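PDB 2ECE: selenium-binding protein from Sulfolobus tokodaii, which is of unknown function but belongs to a beta-propeller family generally assigned selenium binding. Local coordinates for residues N40-I45 against Y68-L73; L222-N228 against N250-L254; H373-L379 against I431-F436. All coordinates share one frame; numbering follows the deposited sequence.

In the fold
The chain folds as a seven-bladed beta-propeller, and the three contacts join connecting segments to strands at separate places around it. Contact 1 joins the strand 44-49 to the loop that leads into the next blade. Contact 2 joins the helix 222-225 and the residues after it to the first strand of the following sheet. Contact 3 packs a loop between blades against strand 429-438. The centres of contacts 1 and 2 lie about 28 Å apart, and those of contacts 1 and 3 lie about 27 Å apart. Contacts 2 and 3 are the most distant pair, with centres about 35 Å apart. No two of them touch, and they follow one another along the chain.

Contact 1: N40-I45 against Y68-L73; sequences NRADFI and YINDEL
D43 reaches the backbone of E72 and L73 because its CG stands anti to its own carbonyl carbon (chi1 -65°), which sends the carboxylate across to the loop. There OD2 takes two backbone N-H groups in succession. The bond from L73 N to D43 OD2 is 3.0 Å long and arrives on the anti side of the carboxylate, 30° out of its plane. The one from E72 N to D43 OD2 is shorter, 2.7 Å, but bent and weak. T35 adds its hydroxyl to OD2, and OD1 is bonded to Y34 N, so both oxygens of this buried carboxylate are gripped and its rotation is probably fixed.

Two waters fill out the polar link. One donates to R41 O and D43 OD1 and accepts from N70 N. The other accepts from D43 N and D71 N and donates to Y68 O and D71 OD2. D71 OD2 also bonds Y109 OH.

Carbon contacts flank this polar link. L73 CG lies 3.6 Å from D43 CB, and I45 CD1 meets L73 CD1 at 4.1 Å, the two side chains crossing at about a right angle. Separately, at the exposed end, the I69 methyl CD1 rests 3.5 Å from the amide oxygen N40 OD1.

The contact sits where the start of strand 44-49 meets the loop between strands 60-65 and 77-78, which joins two propeller blades. L73 also touches strand 27-33, and both I45 and L73 reach V100 of strand 97-101 in the next blade.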
loop_
_atom_site.group_PDB
_atom_site.type_symbol
_atom_site.label_atom_id
_atom_site.label_comp_id
_atom_site.label_asym_id
_atom_site.label_seq_id
_atom_site.Cartn_x
_atom_site.Cartn_y
_atom_site.Cartn_z
ATOM N N ASN A 40 21.297 6.357 12.419
ATOM C CA ASN A 40 21.666 7.336 11.405
ATOM C C ASN A 40 22.203 6.711 10.120
ATOM O O ASN A 40 23.395 6.799 9.824
ATOM C CB ASN A 40 22.689 8.320 11.992
ATOM C CG ASN A 40 22.800 9.601 11.186
ATOM O OD1 ASN A 40 21.792 10.173 10.765
ATOM N ND2 ASN A 40 24.027 10.069 10.981
ATOM N N ARG A 41 21.306 6.075 9.365
ATOM C CA ARG A 41 21.631 5.435 8.087
ATOM C C ARG A 41 20.488 5.678 7.111
ATOM O O ARG A 41 19.333 5.779 7.508
ATOM C CB ARG A 41 21.793 3.923 8.236
ATOM C CG ARG A 41 23.068 3.450 8.880
ATOM C CD ARG A 41 23.084 1.929 8.856
ATOM N NE ARG A 41 23.910 1.360 9.916
ATOM C CZ ARG A 41 23.875 0.081 10.278
ATOM N NH1 ARG A 41 23.053 -0.759 9.663
ATOM N NH2 ARG A 41 24.655 -0.359 11.257
ATOM N N ALA A 42 20.815 5.747 5.829
ATOM C CA ALA A 42 19.811 5.981 4.801
ATOM C C ALA A 42 18.853 4.806 4.642
ATOM O O ALA A 42 19.184 3.664 4.973
ATOM C CB ALA A 42 20.492 6.269 3.468
ATOM N N ASP A 43 17.652 5.095 4.152
ATOM C CA ASP A 43 16.676 4.046 3.901
ATOM C C ASP A 43 17.213 3.347 2.650
ATOM O O ASP A 43 18.191 3.812 2.059
ATOM C CB ASP A 43 15.292 4.657 3.655
ATOM C CG ASP A 43 14.742 5.363 4.885
ATOM O OD1 ASP A 43 15.338 5.208 5.976
ATOM O OD2 ASP A 43 13.710 6.060 4.773
ATOM N N PHE A 44 16.591 2.246 2.244
ATOM C CA PHE A 44 17.073 1.508 1.082
ATOM C C PHE A 44 16.032 0.554 0.521
ATOM O O PHE A 44 15.037 0.239 1.172
ATOM C CB PHE A 44 18.316 0.690 1.465
ATOM C CG PHE A 44 18.064 -0.317 2.566
ATOM C CD1 PHE A 44 17.786 -1.652 2.265
ATOM C CD2 PHE A 44 18.103 0.074 3.907
ATOM C CE1 PHE A 44 17.556 -2.587 3.281
ATOM C CE2 PHE A 44 17.873 -0.849 4.929
ATOM C CZ PHE A 44 17.599 -2.190 4.615
ATOM N N ILE A 45 16.281 0.097 -0.700
ATOM C CA ILE A 45 15.408 -0.868 -1.354
ATOM C C ILE A 45 16.156 -2.186 -1.254
ATOM O O ILE A 45 17.304 -2.293 -1.691
ATOM C CB ILE A 45 15.187 -0.548 -2.849
ATOM C CG1 ILE A 45 14.233 0.642 -2.999
ATOM C CG2 ILE A 45 14.623 -1.786 -3.566
ATOM C CD1 ILE A 45 12.789 0.328 -2.628
ATOM N N TYR A 68 20.629 9.842 0.767
ATOM C CA TYR A 68 20.236 10.731 1.858
ATOM C C TYR A 68 19.599 9.948 2.994
ATOM O O TYR A 68 19.186 8.801 2.820
ATOM C CB TYR A 68 19.241 11.805 1.391
ATOM C CG TYR A 68 19.719 12.669 0.251
ATOM C CD1 TYR A 68 19.442 12.326 -1.069
ATOM C CD2 TYR A 68 20.452 13.834 0.491
ATOM C CE1 TYR A 68 19.876 13.119 -2.127
ATOM C CE2 TYR A 68 20.894 14.636 -0.559
ATOM C CZ TYR A 68 20.602 14.274 -1.864
ATOM O OH TYR A 68 21.025 15.062 -2.907
ATOM N N ILE A 69 19.504 10.589 4.151
ATOM C CA ILE A 69 18.923 9.972 5.331
ATOM C C ILE A 69 17.521 10.529 5.594
ATOM O O ILE A 69 17.193 11.629 5.157
ATOM C CB ILE A 69 19.844 10.211 6.557
ATOM C CG1 ILE A 69 21.135 9.406 6.380
ATOM C CG2 ILE A 69 19.144 9.817 7.839
ATOM C CD1 ILE A 69 22.246 9.797 7.329
ATOM N N ASN A 70 16.700 9.745 6.286
ATOM C CA ASN A 70 15.327 10.110 6.641
ATOM C C ASN A 70 14.330 10.387 5.507
ATOM O O ASN A 70 13.476 11.259 5.637
ATOM C CB ASN A 70 15.322 11.300 7.609
ATOM C CG ASN A 70 15.927 10.954 8.956
ATOM O OD1 ASN A 70 15.688 9.871 9.502
ATOM N ND2 ASN A 70 16.705 11.875 9.506
ATOM N N ASP A 71 14.424 9.643 4.406
ATOM C CA ASP A 71 13.484 9.812 3.292
ATOM C C ASP A 71 12.115 9.299 3.735
ATOM O O ASP A 71 11.082 9.853 3.361
ATOM C CB ASP A 71 13.910 8.977 2.069
ATOM C CG ASP A 71 14.970 9.661 1.208
ATOM O OD1 ASP A 71 14.722 10.778 0.699
ATOM O OD2 ASP A 71 16.049 9.066 1.018
ATOM N N GLU A 72 12.159 8.249 4.555
ATOM C CA GLU A 72 11.010 7.500 5.068
ATOM C C GLU A 72 10.384 6.813 3.865
ATOM O O GLU A 72 9.372 7.264 3.326
ATOM C CB GLU A 72 9.971 8.376 5.789
ATOM C CG GLU A 72 8.659 7.623 6.203
ATOM C CD GLU A 72 8.519 7.334 7.713
ATOM O OE1 GLU A 72 8.862 8.208 8.538
ATOM O OE2 GLU A 72 8.038 6.235 8.078
ATOM N N LEU A 73 11.028 5.737 3.416
ATOM C CA LEU A 73 10.503 4.969 2.292
ATOM C C LEU A 73 9.215 4.356 2.789
ATOM O O LEU A 73 9.048 4.141 4.003
ATOM C CB LEU A 73 11.470 3.864 1.856
ATOM C CG LEU A 73 12.752 4.318 1.144
ATOM C CD1 LEU A 73 13.325 3.167 0.334
ATOM C CD2 LEU A 73 12.444 5.483 0.214
HETATM O O HOH W 1 17.028 7.040 7.062
HETATM O O HOH W 2 16.622 7.837 3.393
#

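Contact 2: L222-N228 against N250-L254; sequences LKDRYGN and NRMAL
R251 sets the edge of its guanidinium against the carbonyls of L222 and K223, the first two residues of the short helix 222-225, and this is the tight, buried side of the contact. R251 NH2 donates to K223 O at 3.0 Å, in the carbonyl plane and on a lone pair, with an N-H...O angle of 159°. NE makes two weak bonds, to L222 O and to K223 O. Both carbonyls lie near the guanidinium plane. A bend at chi2 (-64°) turns the R251 chain toward the helix. On its other end NH1 bonds N250 O and E248 O, so all three nitrogens of R251 are engaged, which probably fixes how the group is turned.

Next to it M252 N donates to G227 O at 2.8 Å. The M252 side chain runs alongside Y226, pointing the same way. M252 CG meets Y226 CD1 at 3.7 Å, CE lies over one ring face, and SD makes an oblique Met-aromatic contact. L222 CD2 closes on M252 CE at 3.7 Å.

The looser side is at K223. Its side chain is exposed, and K223 NZ stands 4.4 Å from R251 NH2, two like charges without a bond between them.

The contact joins the 222-228 connection, within one four-stranded blade, to the first strand of the next, 250-258. A backbone bond ties G227 to W207, whose ring also meets that of Y226. W405 of helix 403-409 touches both Y226 and M252, while strand 266-274 pairs with 250-258 and packs on A253.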
loop_
_atom_site.group_PDB
_atom_site.type_symbol
_atom_site.label_atom_id
_atom_site.label_comp_id
_atom_site.label_asym_id
_atom_site.label_seq_id
_atom_site.Cartn_x
_atom_site.Cartn_y
_atom_site.Cartn_z
ATOM N N LEU A 222 -8.018 12.864 16.128
ATOM C CA LEU A 222 -8.927 11.991 15.395
ATOM C C LEU A 222 -10.225 12.587 14.867
ATOM O O LEU A 222 -10.504 12.502 13.671
ATOM C CB LEU A 222 -9.244 10.753 16.231
ATOM C CG LEU A 222 -8.212 9.629 16.134
ATOM C CD1 LEU A 222 -8.554 8.523 17.116
ATOM C CD2 LEU A 222 -8.190 9.091 14.707
ATOM N N LYS A 223 -11.018 13.196 15.740
ATOM C CA LYS A 223 -12.294 13.759 15.314
ATOM C C LYS A 223 -12.246 14.844 14.241
ATOM O O LYS A 223 -12.996 14.781 13.268
ATOM C CB LYS A 223 -13.079 14.276 16.527
ATOM C CG LYS A 223 -14.318 15.092 16.158
ATOM C CD LYS A 223 -15.244 15.296 17.353
ATOM C CE LYS A 223 -16.358 14.254 17.371
ATOM N NZ LYS A 223 -17.275 14.393 16.196
ATOM N N ASP A 224 -11.369 15.831 14.398
ATOM C CA ASP A 224 -11.318 16.918 13.428
ATOM C C ASP A 224 -10.180 16.917 12.413
ATOM O O ASP A 224 -10.236 17.666 11.444
ATOM C CB ASP A 224 -11.300 18.271 14.149
ATOM C CG ASP A 224 -12.375 18.382 15.204
ATOM O OD1 ASP A 224 -13.531 18.005 14.915
ATOM O OD2 ASP A 224 -12.060 18.853 16.320
ATOM N N ARG A 225 -9.158 16.089 12.606
ATOM C CA ARG A 225 -8.039 16.112 11.670
ATOM C C ARG A 225 -7.838 14.903 10.759
ATOM O O ARG A 225 -6.975 14.932 9.882
ATOM C CB ARG A 225 -6.746 16.406 12.433
ATOM C CG ARG A 225 -6.884 17.608 13.353
ATOM C CD ARG A 225 -5.552 18.103 13.878
ATOM N NE ARG A 225 -5.750 19.117 14.911
ATOM C CZ ARG A 225 -4.798 19.930 15.355
ATOM N NH1 ARG A 225 -3.571 19.852 14.856
ATOM N NH2 ARG A 225 -5.076 20.819 16.301
ATOM N N TYR A 226 -8.621 13.846 10.954
ATOM C CA TYR A 226 -8.493 12.667 10.105
ATOM C C TYR A 226 -9.740 12.528 9.238
ATOM O O TYR A 226 -10.837 12.909 9.648
ATOM C CB TYR A 226 -8.260 11.426 10.973
ATOM C CG TYR A 226 -6.845 11.347 11.517
ATOM C CD1 TYR A 226 -5.860 10.622 10.845
ATOM C CD2 TYR A 226 -6.479 12.038 12.674
ATOM C CE1 TYR A 226 -4.543 10.586 11.306
ATOM C CE2 TYR A 226 -5.164 12.010 13.145
ATOM C CZ TYR A 226 -4.201 11.282 12.453
ATOM O OH TYR A 226 -2.900 11.259 12.901
ATOM N N GLY A 227 -9.580 11.989 8.033
ATOM C CA GLY A 227 -10.719 11.875 7.141
ATOM C C GLY A 227 -11.439 10.543 7.106
ATOM O O GLY A 227 -10.981 9.558 7.684
ATOM N N ASN A 228 -12.578 10.521 6.421
ATOM C CA ASN A 228 -13.365 9.305 6.292
ATOM C C ASN A 228 -14.180 9.285 5.006
ATOM O O ASN A 228 -15.226 8.638 4.938
ATOM C CB ASN A 228 -14.296 9.138 7.502
ATOM C CG ASN A 228 -15.286 10.278 7.650
ATOM O OD1 ASN A 228 -16.166 10.231 8.513
ATOM N ND2 ASN A 228 -15.149 11.306 6.818
ATOM N N ASN A 250 -16.184 6.764 11.697
ATOM C CA ASN A 250 -14.913 6.134 11.333
ATOM C C ASN A 250 -13.849 7.139 10.909
ATOM O O ASN A 250 -14.165 8.226 10.427
ATOM C CB ASN A 250 -15.119 5.112 10.209
ATOM C CG ASN A 250 -16.081 4.005 10.597
ATOM O OD1 ASN A 250 -15.942 3.391 11.654
ATOM N ND2 ASN A 250 -17.058 3.738 9.734
ATOM N N ARG A 251 -12.587 6.767 11.091
ATOM C CA ARG A 251 -11.474 7.628 10.716
ATOM C C ARG A 251 -10.347 6.853 10.022
ATOM O O ARG A 251 -10.080 5.692 10.326
ATOM C CB ARG A 251 -10.925 8.352 11.951
ATOM C CG ARG A 251 -11.889 9.369 12.556
ATOM C CD ARG A 251 -12.168 10.511 11.590
ATOM N NE ARG A 251 -12.992 11.561 12.187
ATOM C CZ ARG A 251 -14.312 11.488 12.349
ATOM N NH1 ARG A 251 -14.975 10.409 11.953
ATOM N NH2 ARG A 251 -14.970 12.500 12.911
ATOM N N MET A 252 -9.689 7.541 9.098
ATOM C CA MET A 252 -8.599 7.006 8.310
ATOM C C MET A 252 -9.132 6.091 7.199
ATOM O O MET A 252 -9.177 4.865 7.345
ATOM C CB MET A 252 -7.628 6.235 9.207
ATOM C CG MET A 252 -6.976 7.087 10.304
ATOM S SD MET A 252 -5.650 6.250 11.196
ATOM C CE MET A 252 -5.734 7.054 12.827
ATOM N N ALA A 253 -9.398 6.696 6.042
ATOM C CA ALA A 253 -9.877 5.977 4.870
ATOM C C ALA A 253 -8.567 5.762 4.099
ATOM O O ALA A 253 -8.141 6.671 3.372
ATOM C CB ALA A 253 -10.851 6.860 4.075
ATOM N N LEU A 254 -7.950 4.586 4.214
ATOM C CA LEU A 254 -6.679 4.342 3.591
ATOM C C LEU A 254 -6.739 3.736 2.157
ATOM O O LEU A 254 -6.852 4.471 1.166
ATOM C CB LEU A 254 -5.794 3.457 4.595
ATOM C CG LEU A 254 -5.586 4.241 5.922
ATOM C CD1 LEU A 254 -4.450 3.562 6.637
ATOM C CD2 LEU A 254 -5.244 5.734 5.727
#

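Contact 3: H373-L379 against I431-F436; sequences HPAGHKL and IDKEFF
I431 opens the second segment by setting its CG2 against P374 CG, 3.7 Å away, and close to H373 NE2. P374 CD in turn lies over one face of the H373 ring. D432 turns its side chain away and uses OD2 to accept from F435 N, an Asx motif that braces the corner of the chain at 433 and 434. Its carbonyl, D432 O, lies near the edge of the H373 ring. A water sits at H373 NE2, and its link on to D432 O is less certain. K433 brings its own carbonyl to the same ring edge, with A375 CB 3.5 Å from K433 O. H373 is also held from its own side, since A375 N donates to H373 ND1 at 3.1 Å.

F436 ends the segment and carries the aromatic cluster. Its CG is anti to the backbone N (chi1 -167°), which brings one face of the ring against H377 and its CD2-CE2 side to H373 and L379. H377 stacks on it in an offset arrangement, with centroids 3.9 Å apart and planes at 5°. H377 CB adds a CH-pi contact over the same ring. Toward H373 the phenyl presents its edge to the imidazole face, a T-shaped pair with planes at 62°. L379 CD2 meets F436 CE2 at 3.6 Å. Replacing F436 by an alanine would probably leave H377 without its stacking partner and open a gap beside H373 and L379.

The contact joins the loop between strands 357-363 and 386-388 to 429-438, an outermost strand of its four-stranded blade. The neighbouring strand 417-423 adds W417, which touches L379 and F436, and V419, which touches H373. F436 N is also bonded to S58 OG, in a loop of the sheet holding strand 44-49.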
loop_
_atom_site.group_PDB
_atom_site.type_symbol
_atom_site.label_atom_id
_atom_site.label_comp_id
_atom_site.label_asym_id
_atom_site.label_seq_id
_atom_site.Cartn_x
_atom_site.Cartn_y
_atom_site.Cartn_z
ATOM N N HIS A 373 7.002 -16.512 15.066
ATOM C CA HIS A 373 6.966 -17.257 13.813
ATOM C C HIS A 373 7.097 -18.752 14.108
ATOM O O HIS A 373 7.825 -19.148 15.020
ATOM C CB HIS A 373 8.113 -16.785 12.913
ATOM C CG HIS A 373 7.988 -17.214 11.484
ATOM N ND1 HIS A 373 8.446 -18.431 11.025
ATOM C CD2 HIS A 373 7.460 -16.583 10.409
ATOM C CE1 HIS A 373 8.209 -18.528 9.730
ATOM N NE2 HIS A 373 7.610 -17.420 9.330
ATOM N N PRO A 374 6.382 -19.601 13.351
ATOM C CA PRO A 374 6.452 -21.051 13.562
ATOM C C PRO A 374 7.872 -21.620 13.522
ATOM O O PRO A 374 8.142 -22.667 14.112
ATOM C CB PRO A 374 5.555 -21.613 12.451
ATOM C CG PRO A 374 5.507 -20.505 11.429
ATOM C CD PRO A 374 5.417 -19.279 12.288
ATOM N N ALA A 375 8.775 -20.931 12.830
ATOM C CA ALA A 375 10.165 -21.373 12.732
ATOM C C ALA A 375 10.951 -20.991 13.990
ATOM O O ALA A 375 12.068 -21.465 14.202
ATOM C CB ALA A 375 10.818 -20.761 11.505
ATOM N N GLY A 376 10.366 -20.127 14.814
ATOM C CA GLY A 376 11.024 -19.709 16.041
ATOM C C GLY A 376 11.329 -18.223 16.166
ATOM O O GLY A 376 11.491 -17.715 17.281
ATOM N N HIS A 377 11.401 -17.520 15.037
ATOM C CA HIS A 377 11.716 -16.091 15.037
ATOM C C HIS A 377 10.777 -15.226 15.871
ATOM O O HIS A 377 9.554 -15.372 15.804
ATOM C CB HIS A 377 11.722 -15.547 13.605
ATOM C CG HIS A 377 12.525 -16.369 12.647
ATOM N ND1 HIS A 377 11.948 -17.202 11.710
ATOM C CD2 HIS A 377 13.864 -16.489 12.482
ATOM C CE1 HIS A 377 12.896 -17.797 11.010
ATOM N NE2 HIS A 377 14.068 -17.383 11.459
ATOM N N LYS A 378 11.355 -14.319 16.654
ATOM C CA LYS A 378 10.565 -13.400 17.462
ATOM C C LYS A 378 10.090 -12.315 16.501
ATOM O O LYS A 378 10.892 -11.708 15.786
ATOM C CB LYS A 378 11.422 -12.785 18.574
ATOM C CG LYS A 378 11.901 -13.793 19.613
ATOM C CD LYS A 378 10.731 -14.416 20.365
ATOM C CE LYS A 378 11.191 -15.550 21.280
ATOM N NZ LYS A 378 10.052 -16.121 22.057
ATOM N N LEU A 379 8.786 -12.079 16.475
ATOM C CA LEU A 379 8.216 -11.084 15.570
ATOM C C LEU A 379 7.739 -9.818 16.267
ATOM O O LEU A 379 6.747 -9.845 16.997
ATOM C CB LEU A 379 7.034 -11.691 14.810
ATOM C CG LEU A 379 7.251 -13.016 14.073
ATOM C CD1 LEU A 379 5.929 -13.466 13.444
ATOM C CD2 LEU A 379 8.336 -12.849 13.007
ATOM N N ILE A 431 1.194 -20.170 7.187
ATOM C CA ILE A 431 2.461 -19.453 7.251
ATOM C C ILE A 431 3.535 -20.377 6.694
ATOM O O ILE A 431 3.643 -21.526 7.116
ATOM C CB ILE A 431 2.855 -19.110 8.706
ATOM C CG1 ILE A 431 1.781 -18.247 9.363
ATOM C CG2 ILE A 431 4.185 -18.386 8.726
ATOM C CD1 ILE A 431 1.950 -18.122 10.872
ATOM N N ASP A 432 4.323 -19.900 5.741
ATOM C CA ASP A 432 5.383 -20.741 5.211
ATOM C C ASP A 432 6.435 -20.781 6.312
ATOM O O ASP A 432 6.908 -19.739 6.758
ATOM C CB ASP A 432 5.991 -20.138 3.948
ATOM C CG ASP A 432 6.902 -21.110 3.230
ATOM O OD1 ASP A 432 6.383 -21.963 2.484
ATOM O OD2 ASP A 432 8.134 -21.038 3.421
ATOM N N LYS A 433 6.790 -21.981 6.752
ATOM C CA LYS A 433 7.771 -22.150 7.818
ATOM C C LYS A 433 9.201 -21.844 7.379
ATOM O O LYS A 433 9.959 -21.207 8.110
ATOM C CB LYS A 433 7.703 -23.585 8.362
ATOM C CG LYS A 433 8.665 -23.869 9.507
ATOM C CD LYS A 433 8.893 -25.368 9.668
ATOM C CE LYS A 433 9.885 -25.671 10.784
ATOM N NZ LYS A 433 11.210 -25.012 10.565
ATOM N N GLU A 434 9.559 -22.286 6.178
ATOM C CA GLU A 434 10.909 -22.105 5.653
ATOM C C GLU A 434 11.331 -20.678 5.296
ATOM O O GLU A 434 12.456 -20.270 5.594
ATOM C CB GLU A 434 11.108 -23.004 4.430
ATOM C CG GLU A 434 10.482 -24.390 4.572
ATOM C CD GLU A 434 9.006 -24.406 4.202
ATOM O OE1 GLU A 434 8.689 -24.292 2.995
ATOM O OE2 GLU A 434 8.159 -24.528 5.115
ATOM N N PHE A 435 10.440 -19.921 4.660
ATOM C CA PHE A 435 10.761 -18.555 4.242
ATOM C C PHE A 435 10.750 -17.508 5.355
ATOM O O PHE A 435 9.829 -17.458 6.168
ATOM C CB PHE A 435 9.805 -18.113 3.123
ATOM C CG PHE A 435 10.161 -16.789 2.509
ATOM C CD1 PHE A 435 9.750 -15.594 3.098
ATOM C CD2 PHE A 435 10.944 -16.736 1.359
ATOM C CE1 PHE A 435 10.118 -14.358 2.544
ATOM C CE2 PHE A 435 11.319 -15.510 0.799
ATOM C CZ PHE A 435 10.905 -14.320 1.393
ATOM N N PHE A 436 11.783 -16.669 5.378
ATOM C CA PHE A 436 11.869 -15.599 6.366
ATOM C C PHE A 436 13.023 -14.653 6.103
ATOM O O PHE A 436 14.143 -15.077 5.825
ATOM C CB PHE A 436 12.012 -16.157 7.787
ATOM C CG PHE A 436 11.790 -15.122 8.864
ATOM C CD1 PHE A 436 12.861 -14.534 9.535
ATOM C CD2 PHE A 436 10.505 -14.717 9.180
ATOM C CE1 PHE A 436 12.643 -13.555 10.502
ATOM C CE2 PHE A 436 10.273 -13.740 10.143
ATOM C CZ PHE A 436 11.341 -13.158 10.807
HETATM O O HOH W 3 7.455 -17.013 6.415
#